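Local coordinates for hypothetical protein jhp0584 (Helicobacter pylori J99, PDB 4R7K) that is of unknown function but probably belongs to the SRPBCC (START-like) superfamily, whose members commonly bind hydrophobic ligands in a deep pocket, at residues E111-G125 with L135-D147. Sequence-based numbering, arbitrary orientation.
Sequences EFELKDAILRLAWRG and LEVYHAWLVEKLD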
ATOM      1  N   GLU A 111     -10.471 -26.015  11.618  1.00 27.57           N
ATOM      2  CA  GLU A 111     -10.841 -26.753  10.418  1.00 28.57           C
ATOM      3  C   GLU A 111      -9.620 -27.252   9.732  1.00 26.17           C
ATOM      4  O   GLU A 111      -8.691 -26.485   9.476  1.00 25.60           O
ATOM      5  CB  GLU A 111     -11.618 -25.871   9.428  1.00 27.79           C
ATOM      6  CG  GLU A 111     -11.955 -26.585   8.128  1.00 28.88           C
ATOM      7  CD  GLU A 111     -12.456 -25.638   7.064  1.00 30.33           C
ATOM      8  OE1 GLU A 111     -11.750 -24.614   6.867  1.00 30.79           O
ATOM      9  OE2 GLU A 111     -13.506 -25.939   6.420  1.00 29.55           O
ATOM     10  N   PHE A 112      -9.608 -28.541   9.432  1.00 25.99           N
ATOM     11  CA  PHE A 112      -8.513 -29.124   8.691  1.00 26.85           C
ATOM     12  C   PHE A 112      -9.023 -30.319   7.890  1.00 27.84           C
ATOM     13  O   PHE A 112      -9.413 -31.354   8.461  1.00 29.60           O
ATOM     14  CB  PHE A 112      -7.355 -29.582   9.591  1.00 30.26           C
ATOM     15  CG  PHE A 112      -6.266 -30.259   8.816  1.00 33.99           C
ATOM     16  CD1 PHE A 112      -5.372 -29.513   8.091  1.00 35.64           C
ATOM     17  CD2 PHE A 112      -6.190 -31.633   8.755  1.00 40.68           C
ATOM     18  CE1 PHE A 112      -4.408 -30.112   7.322  1.00 37.65           C
ATOM     19  CE2 PHE A 112      -5.214 -32.248   7.993  1.00 43.17           C
ATOM     20  CZ  PHE A 112      -4.334 -31.481   7.265  1.00 40.23           C
ATOM     21  N   GLU A 113      -9.032 -30.177   6.578  1.00 27.50           N
ATOM     22  CA  GLU A 113      -9.461 -31.244   5.698  1.00 29.46           C
ATOM     23  C   GLU A 113      -8.557 -31.214   4.478  1.00 28.08           C
ATOM     24  O   GLU A 113      -8.588 -30.269   3.681  1.00 25.51           O
ATOM     25  CB  GLU A 113     -10.914 -31.052   5.302  1.00 33.15           C
ATOM     26  CG  GLU A 113     -11.448 -32.203   4.459  1.00 39.29           C
ATOM     27  CD  GLU A 113     -12.952 -32.120   4.204  1.00 44.97           C
ATOM     28  OE1 GLU A 113     -13.590 -33.189   4.040  1.00 51.46           O
ATOM     29  OE2 GLU A 113     -13.502 -31.001   4.189  1.00 47.87           O
ATOM     30  N   LEU A 114      -7.721 -32.239   4.341  1.00 28.33           N
ATOM     31  CA  LEU A 114      -6.771 -32.305   3.245  1.00 28.12           C
ATOM     32  C   LEU A 114      -7.087 -33.493   2.371  1.00 29.89           C
ATOM     33  O   LEU A 114      -7.054 -34.628   2.834  1.00 31.15           O
ATOM     34  CB  LEU A 114      -5.346 -32.416   3.785  1.00 29.63           C
ATOM     35  CG  LEU A 114      -4.228 -32.614   2.739  1.00 31.00           C
ATOM     36  CD1 LEU A 114      -4.177 -31.470   1.727  1.00 29.06           C
ATOM     37  CD2 LEU A 114      -2.876 -32.780   3.427  1.00 34.07           C
ATOM     38  N   LYS A 115      -7.389 -33.212   1.109  1.00 30.22           N
ATOM     39  CA  LYS A 115      -7.686 -34.228   0.101  1.00 34.26           C
ATOM     40  C   LYS A 115      -6.611 -34.133  -0.983  1.00 35.17           C
ATOM     41  O   LYS A 115      -5.771 -33.210  -0.964  1.00 33.19           O
ATOM     42  CB  LYS A 115      -9.097 -34.024  -0.472  1.00 35.36           C
ATOM     43  CG  LYS A 115     -10.158 -34.006   0.622  1.00 38.71           C
ATOM     44  CD  LYS A 115     -11.543 -34.415   0.142  1.00 45.42           C
ATOM     45  CE  LYS A 115     -12.190 -33.367  -0.737  1.00 47.00           C
ATOM     46  NZ  LYS A 115     -13.412 -33.941  -1.372  1.00 53.38           N
ATOM     47  N   ASP A 116      -6.625 -35.077  -1.924  1.00 38.18           N
ATOM     48  CA  ASP A 116      -5.635 -35.099  -3.018  1.00 40.59           C
ATOM     49  C   ASP A 116      -5.550 -33.778  -3.789  1.00 37.96           C
ATOM     50  O   ASP A 116      -4.510 -33.439  -4.300  1.00 37.83           O
ATOM     51  CB  ASP A 116      -5.967 -36.199  -4.047  1.00 44.05           C
ATOM     52  CG  ASP A 116      -5.733 -37.606  -3.517  1.00 48.20           C
ATOM     53  OD1 ASP A 116      -5.122 -37.751  -2.441  1.00 50.13           O
ATOM     54  OD2 ASP A 116      -6.139 -38.575  -4.201  1.00 53.50           O
ATOM     55  N   ALA A 117      -6.650 -33.053  -3.900  1.00 28.05           N
ATOM     56  CA  ALA A 117      -6.635 -31.834  -4.703  1.00 28.67           C
ATOM     57  C   ALA A 117      -7.202 -30.575  -4.049  1.00 26.65           C
ATOM     58  O   ALA A 117      -7.362 -29.584  -4.717  1.00 25.43           O
ATOM     59  CB  ALA A 117      -7.356 -32.091  -6.007  1.00 29.73           C
ATOM     60  N   ILE A 118      -7.473 -30.624  -2.761  1.00 25.95           N
ATOM     61  CA  ILE A 118      -8.004 -29.474  -2.059  1.00 26.48           C
ATOM     62  C   ILE A 118      -7.720 -29.542  -0.564  1.00 24.42           C
ATOM     63  O   ILE A 118      -7.832 -30.608   0.086  1.00 27.00           O
ATOM     64  CB  ILE A 118      -9.513 -29.306  -2.323  1.00 27.95           C
ATOM     65  CG1 ILE A 118     -10.040 -28.118  -1.523  1.00 28.23           C
ATOM     66  CG2 ILE A 118     -10.242 -30.596  -2.011  1.00 30.63           C
ATOM     67  CD1 ILE A 118     -11.461 -27.670  -1.839  1.00 28.97           C
ATOM     68  N   LEU A 119      -7.294 -28.397  -0.038  1.00 23.93           N
ATOM     69  CA  LEU A 119      -7.053 -28.222   1.363  1.00 23.04           C
ATOM     70  C   LEU A 119      -7.987 -27.153   1.876  1.00 21.10           C
ATOM     71  O   LEU A 119      -8.094 -26.076   1.298  1.00 21.09           O
ATOM     72  CB  LEU A 119      -5.617 -27.731   1.642  1.00 24.30           C
ATOM     73  CG  LEU A 119      -5.372 -27.245   3.084  1.00 23.56           C
ATOM     74  CD1 LEU A 119      -5.493 -28.405   4.039  1.00 27.25           C
ATOM     75  CD2 LEU A 119      -4.000 -26.581   3.259  1.00 27.12           C
ATOM     76  N   ARG A 120      -8.623 -27.439   2.993  1.00 19.81           N
ATOM     77  CA  ARG A 120      -9.372 -26.466   3.758  1.00 19.64           C
ATOM     78  C   ARG A 120      -8.740 -26.385   5.137  1.00 20.65           C
ATOM     79  O   ARG A 120      -8.647 -27.386   5.871  1.00 22.15           O
ATOM     80  CB  ARG A 120     -10.824 -26.867   3.857  1.00 21.62           C
ATOM     81  CG  ARG A 120     -11.555 -26.753   2.523  1.00 21.73           C
ATOM     82  CD  ARG A 120     -12.903 -27.482   2.611  1.00 23.96           C
ATOM     83  NE  ARG A 120     -13.673 -27.392   1.375  1.00 24.93           N
ATOM     84  CZ  ARG A 120     -14.442 -26.362   1.061  1.00 24.54           C
ATOM     85  NH1 ARG A 120     -14.503 -25.309   1.855  1.00 24.95           N
ATOM     86  NH2 ARG A 120     -15.111 -26.365  -0.064  1.00 24.59           N
ATOM     87  N   LEU A 121      -8.312 -25.193   5.504  1.00 19.90           N
ATOM     88  CA  LEU A 121      -7.629 -24.998   6.769  1.00 23.62           C
ATOM     89  C   LEU A 121      -8.077 -23.675   7.369  1.00 22.06           C
ATOM     90  O   LEU A 121      -8.196 -22.689   6.666  1.00 21.19           O
ATOM     91  CB  LEU A 121      -6.114 -24.950   6.541  1.00 22.92           C
ATOM     92  CG  LEU A 121      -5.239 -24.499   7.730  1.00 25.47           C
ATOM     93  CD1 LEU A 121      -5.245 -25.595   8.772  1.00 26.43           C
ATOM     94  CD2 LEU A 121      -3.813 -24.281   7.241  1.00 27.03           C
ATOM     95  N   ALA A 122      -8.421 -23.677   8.651  1.00 22.30           N
ATOM     96  CA  ALA A 122      -8.792 -22.427   9.299  1.00 22.81           C
ATOM     97  C   ALA A 122      -8.442 -22.442  10.770  1.00 22.51           C
ATOM     98  O   ALA A 122      -8.455 -23.503  11.405  1.00 24.14           O
ATOM     99  CB  ALA A 122     -10.284 -22.144   9.121  1.00 24.27           C
ATOM    100  N   TRP A 123      -8.105 -21.269  11.298  1.00 23.00           N
ATOM    101  CA  TRP A 123      -7.875 -21.093  12.719  1.00 22.85           C
ATOM    102  C   TRP A 123      -8.596 -19.873  13.263  1.00 23.60           C
ATOM    103  O   TRP A 123      -8.813 -18.852  12.538  1.00 21.39           O
ATOM    104  CB  TRP A 123      -6.401 -20.981  13.046  1.00 24.87           C
ATOM    105  CG  TRP A 123      -5.657 -19.821  12.425  1.00 25.06           C
ATOM    106  CD1 TRP A 123      -5.643 -18.529  12.858  1.00 25.62           C
ATOM    107  CD2 TRP A 123      -4.750 -19.885  11.325  1.00 23.32           C
ATOM    108  NE1 TRP A 123      -4.832 -17.782  12.071  1.00 23.81           N
ATOM    109  CE2 TRP A 123      -4.246 -18.595  11.131  1.00 24.29           C
ATOM    110  CE3 TRP A 123      -4.323 -20.919  10.481  1.00 25.85           C
ATOM    111  CZ2 TRP A 123      -3.369 -18.279  10.085  1.00 24.54           C
ATOM    112  CZ3 TRP A 123      -3.435 -20.615   9.456  1.00 25.05           C
ATOM    113  CH2 TRP A 123      -2.952 -19.311   9.280  1.00 25.29           C
ATOM    114  N   ARG A 124      -8.969 -19.980  14.537  1.00 23.58           N
ATOM    115  CA  ARG A 124      -9.522 -18.876  15.280  1.00 24.44           C
ATOM    116  C   ARG A 124      -8.321 -18.255  15.959  1.00 24.91           C
ATOM    117  O   ARG A 124      -7.433 -18.966  16.454  1.00 27.03           O
ATOM    118  CB  ARG A 124     -10.573 -19.339  16.281  1.00 27.24           C
ATOM    119  CG  ARG A 124     -11.277 -18.190  17.014  1.00 29.20           C
ATOM    120  CD  ARG A 124     -12.435 -18.689  17.862  1.00 32.18           C
ATOM    121  NE  ARG A 124     -11.999 -19.706  18.808  1.00 34.74           N
ATOM    122  CZ  ARG A 124     -11.564 -19.467  20.045  1.00 39.61           C
ATOM    123  NH1 ARG A 124     -11.177 -20.479  20.813  1.00 42.92           N
ATOM    124  NH2 ARG A 124     -11.500 -18.230  20.516  1.00 42.32           N
ATOM    125  N   GLY A 125      -8.253 -16.944  15.966  1.00 24.35           N
ATOM    126  CA  GLY A 125      -7.145 -16.232  16.585  1.00 26.15           C
ATOM    127  C   GLY A 125      -7.685 -15.160  17.496  1.00 28.10           C
ATOM    128  O   GLY A 125      -8.788 -14.679  17.286  1.00 28.28           O
ATOM    129  N   LEU A 135      -9.586  -8.381  20.284  1.00 32.81           N
ATOM    130  CA  LEU A 135      -9.807  -8.721  18.867  1.00 29.82           C
ATOM    131  C   LEU A 135      -9.857 -10.233  18.723  1.00 29.19           C
ATOM    132  O   LEU A 135      -9.002 -10.930  19.255  1.00 29.66           O
ATOM    133  CB  LEU A 135      -8.669  -8.194  18.011  1.00 31.20           C
ATOM    134  CG  LEU A 135      -8.720  -8.458  16.515  1.00 30.36           C
ATOM    135  CD1 LEU A 135      -9.989  -7.877  15.929  1.00 30.34           C
ATOM    136  CD2 LEU A 135      -7.505  -7.874  15.797  1.00 32.79           C
ATOM    137  N   GLU A 136     -10.869 -10.740  18.024  1.00 27.36           N
ATOM    138  CA  GLU A 136     -10.982 -12.172  17.770  1.00 28.77           C
ATOM    139  C   GLU A 136     -11.223 -12.322  16.292  1.00 26.00           C
ATOM    140  O   GLU A 136     -12.029 -11.586  15.746  1.00 22.55           O
ATOM    141  CB  GLU A 136     -12.114 -12.805  18.588  1.00 31.05           C
ATOM    142  CG  GLU A 136     -12.115 -14.321  18.558  1.00 33.75           C
ATOM    143  CD  GLU A 136     -13.270 -14.926  19.344  1.00 39.31           C
ATOM    144  OE1 GLU A 136     -14.195 -14.188  19.691  1.00 47.47           O
ATOM    145  OE2 GLU A 136     -13.265 -16.138  19.596  1.00 41.73           O
ATOM    146  N   VAL A 137     -10.518 -13.263  15.652  1.00 24.05           N
ATOM    147  CA  VAL A 137     -10.639 -13.489  14.206  1.00 23.59           C
ATOM    148  C   VAL A 137     -10.784 -14.982  13.833  1.00 23.13           C
ATOM    149  O   VAL A 137     -10.484 -15.864  14.646  1.00 23.45           O
ATOM    150  CB  VAL A 137      -9.418 -12.906  13.454  1.00 24.17           C
ATOM    151  CG1 VAL A 137      -9.137 -11.476  13.936  1.00 24.54           C
ATOM    152  CG2 VAL A 137      -8.142 -13.758  13.627  1.00 25.19           C
ATOM    153  N   TYR A 138     -11.238 -15.233  12.612  1.00 21.17           N
ATOM    154  CA  TYR A 138     -11.318 -16.584  12.037  1.00 22.97           C
ATOM    155  C   TYR A 138     -10.676 -16.449  10.672  1.00 21.23           C
ATOM    156  O   TYR A 138     -11.194 -15.733   9.804  1.00 21.28           O
ATOM    157  CB  TYR A 138     -12.753 -17.047  11.945  1.00 23.99           C
ATOM    158  CG  TYR A 138     -12.937 -18.497  11.523  1.00 24.61           C
ATOM    159  CD1 TYR A 138     -12.973 -19.525  12.463  1.00 26.30           C
ATOM    160  CD2 TYR A 138     -13.155 -18.834  10.200  1.00 23.79           C
ATOM    161  CE1 TYR A 138     -13.166 -20.847  12.072  1.00 25.91           C
ATOM    162  CE2 TYR A 138     -13.323 -20.163   9.811  1.00 25.30           C
ATOM    163  CZ  TYR A 138     -13.341 -21.157  10.742  1.00 25.19           C
ATOM    164  OH  TYR A 138     -13.538 -22.467  10.323  1.00 25.57           O
ATOM    165  N   HIS A 139      -9.518 -17.066  10.489  1.00 21.22           N
ATOM    166  CA  HIS A 139      -8.754 -16.931   9.254  1.00 20.68           C
ATOM    167  C   HIS A 139      -8.768 -18.267   8.517  1.00 21.76           C
ATOM    168  O   HIS A 139      -8.261 -19.257   9.001  1.00 20.83           O
ATOM    169  CB  HIS A 139      -7.343 -16.585   9.633  1.00 23.16           C
ATOM    170  CG  HIS A 139      -6.451 -16.273   8.482  1.00 23.01           C
ATOM    171  ND1 HIS A 139      -5.220 -15.681   8.650  1.00 25.26           N
ATOM    172  CD2 HIS A 139      -6.651 -16.351   7.145  1.00 25.17           C
ATOM    173  CE1 HIS A 139      -4.654 -15.509   7.469  1.00 26.40           C
ATOM    174  NE2 HIS A 139      -5.503 -15.909   6.540  1.00 25.14           N
ATOM    175  N   ALA A 140      -9.371 -18.273   7.338  1.00 20.67           N
ATOM    176  CA  ALA A 140      -9.579 -19.502   6.599  1.00 19.18           C
ATOM    177  C   ALA A 140      -8.801 -19.481   5.306  1.00 20.32           C
ATOM    178  O   ALA A 140      -8.530 -18.397   4.702  1.00 20.62           O
ATOM    179  CB  ALA A 140     -11.053 -19.689   6.314  1.00 18.58           C
ATOM    180  N   TRP A 141      -8.474 -20.679   4.870  1.00 20.87           N
ATOM    181  CA  TRP A 141      -7.703 -20.885   3.687  1.00 20.05           C
ATOM    182  C   TRP A 141      -8.295 -22.005   2.884  1.00 19.73           C
ATOM    183  O   TRP A 141      -8.782 -23.026   3.446  1.00 20.00           O
ATOM    184  CB  TRP A 141      -6.257 -21.294   4.047  1.00 20.23           C
ATOM    185  CG  TRP A 141      -5.424 -20.315   4.806  1.00 21.52           C
ATOM    186  CD1 TRP A 141      -5.484 -20.060   6.150  1.00 22.86           C
ATOM    187  CD2 TRP A 141      -4.350 -19.511   4.293  1.00 20.34           C
ATOM    188  NE1 TRP A 141      -4.520 -19.134   6.495  1.00 24.03           N
ATOM    189  CE2 TRP A 141      -3.815 -18.783   5.376  1.00 21.06           C
ATOM    190  CE3 TRP A 141      -3.770 -19.351   3.021  1.00 20.94           C
ATOM    191  CZ2 TRP A 141      -2.773 -17.872   5.218  1.00 21.59           C
ATOM    192  CZ3 TRP A 141      -2.742 -18.425   2.864  1.00 19.09           C
ATOM    193  CH2 TRP A 141      -2.235 -17.726   3.955  1.00 20.04           C
ATOM    194  N   LEU A 142      -8.199 -21.854   1.565  1.00 21.05           N
ATOM    195  CA  LEU A 142      -8.611 -22.874   0.624  1.00 21.31           C
ATOM    196  C   LEU A 142      -7.576 -22.923  -0.477  1.00 21.03           C
ATOM    197  O   LEU A 142      -7.401 -21.944  -1.219  1.00 20.94           O
ATOM    198  CB  LEU A 142      -9.993 -22.559   0.054  1.00 22.86           C
ATOM    199  CG  LEU A 142     -10.706 -23.735  -0.642  1.00 25.42           C
ATOM    200  CD1 LEU A 142     -12.202 -23.414  -0.746  1.00 27.78           C
ATOM    201  CD2 LEU A 142     -10.085 -23.959  -2.012  1.00 28.53           C
ATOM    202  N   VAL A 143      -6.872 -24.051  -0.558  1.00 22.22           N
ATOM    203  CA  VAL A 143      -5.841 -24.281  -1.575  1.00 20.11           C
ATOM    204  C   VAL A 143      -6.372 -25.413  -2.454  1.00 21.36           C
ATOM    205  O   VAL A 143      -6.752 -26.461  -1.924  1.00 22.71           O
ATOM    206  CB  VAL A 143      -4.490 -24.717  -0.948  1.00 21.62           C
ATOM    207  CG1 VAL A 143      -3.433 -24.903  -2.048  1.00 21.77           C
ATOM    208  CG2 VAL A 143      -3.958 -23.694   0.052  1.00 23.76           C
ATOM    209  N   GLU A 144      -6.417 -25.213  -3.779  1.00 21.75           N
ATOM    210  CA  GLU A 144      -6.886 -26.250  -4.669  1.00 23.42           C
ATOM    211  C   GLU A 144      -6.256 -26.274  -6.039  1.00 25.16           C
ATOM    212  O   GLU A 144      -5.796 -25.252  -6.585  1.00 24.34           O
ATOM    213  CB  GLU A 144      -8.416 -26.212  -4.834  1.00 26.20           C
ATOM    214  CG  GLU A 144      -8.947 -24.971  -5.498  1.00 27.31           C
ATOM    215  CD  GLU A 144     -10.462 -25.019  -5.685  1.00 30.09           C
ATOM    216  OE1 GLU A 144     -11.022 -26.146  -5.724  1.00 26.63           O
ATOM    217  OE2 GLU A 144     -11.091 -23.934  -5.812  1.00 26.26           O
ATOM    218  N   LYS A 145      -6.209 -27.481  -6.577  1.00 25.56           N
ATOM    219  CA  LYS A 145      -5.756 -27.720  -7.932  1.00 30.01           C
ATOM    220  C   LYS A 145      -6.868 -27.339  -8.916  1.00 32.11           C
ATOM    221  O   LYS A 145      -8.044 -27.702  -8.704  1.00 30.39           O
ATOM    222  CB  LYS A 145      -5.513 -29.205  -8.119  1.00 32.34           C
ATOM    223  CG  LYS A 145      -4.403 -29.820  -7.313  1.00 34.34           C
ATOM    224  CD  LYS A 145      -4.286 -31.289  -7.757  1.00 38.77           C
ATOM    225  CE  LYS A 145      -3.118 -32.015  -7.158  1.00 44.96           C
ATOM    226  NZ  LYS A 145      -1.852 -31.503  -7.732  1.00 48.11           N
ATOM    227  N   LEU A 146      -6.515 -26.614  -9.968  1.00 30.18           N
ATOM    228  CA  LEU A 146      -7.467 -26.210 -10.998  1.00 33.16           C
ATOM    229  C   LEU A 146      -6.988 -26.817 -12.303  1.00 37.46           C
ATOM    230  O   LEU A 146      -5.830 -27.224 -12.407  1.00 35.75           O
ATOM    231  CB  LEU A 146      -7.557 -24.684 -11.155  1.00 30.57           C
ATOM    232  CG  LEU A 146      -8.007 -23.837  -9.961  1.00 27.63           C
ATOM    233  CD1 LEU A 146      -8.191 -22.423 -10.417  1.00 28.92           C
ATOM    234  CD2 LEU A 146      -9.286 -24.405  -9.373  1.00 29.82           C
ATOM    235  N   ASP A 147      -7.868 -26.865 -13.295  1.00 40.85           N
ATOM    236  CA  ASP A 147      -7.515 -27.435 -14.608  1.00 46.16           C
ATOM    237  C   ASP A 147      -6.275 -26.831 -15.214  1.00 46.52           C
ATOM    238  O   ASP A 147      -5.966 -25.657 -15.002  1.00 49.55           O
ATOM    239  CB  ASP A 147      -8.643 -27.218 -15.616  1.00 53.23           C
ATOM    240  CG  ASP A 147      -9.807 -28.153 -15.403  1.00 62.33           C
ATOM    241  OD1 ASP A 147      -9.571 -29.306 -14.982  1.00 66.80           O
ATOM    242  OD2 ASP A 147     -10.957 -27.747 -15.693  1.00 73.01           O
TER
HETATM  243  O   HOH W   1     -11.205 -23.054   4.761  1.00 23.24           O
HETATM  244  O   HOH W   2     -13.503 -22.772   7.699  1.00 29.12           O
HETATM  245  O   HOH W   3      -4.362 -14.751  10.997  1.00 30.29           O
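Strands 118-125 and 136-146 pair as an antiparallel beta hairpin in the middle of the sheet, consistent with the helix-grip fold of SRPBCC proteins. Strands 103-114 and 150-160 flank the pair. Leu119-Val143, Leu121-Trp141, Trp123-His139 and Gly125-Val137 are hydrogen-bonded pairs, with two backbone bonds each. Lys145 N donates one more to Ala117 O.

Trp123, His139 and Trp141 form an aromatic cluster on one face, toward helices 57-65 and 174-190. Trp123 CG sits between its backbone N and carbonyl carbon (chi1 61°), which brings the indole toward His139 and Trp141 of the partner strand. His139 CB lies over the indole face, 4.0 Å from the centroid of its five-membered ring, a CH-pi contact. Trp123 CH2 comes within 3.2 Å of Trp141 NE1, with the rings oblique. His139 NE2 bonds Thr155 OG1, and His179 stacks on the His139 ring.

On the other face Ala122 CB packs against Tyr138 CZ at 3.6 Å. One water links Glu111 OE1 to Trp141 O. Near the start of the connection between the strands, Arg124 NE pairs with Glu110 on strand 103-114. Arg124 NH2 forms a salt bridge with Glu136 OE2 at 2.9 Å, on the anti side of the carboxylate and tilted out of its plane, with the two planar groups 81° apart.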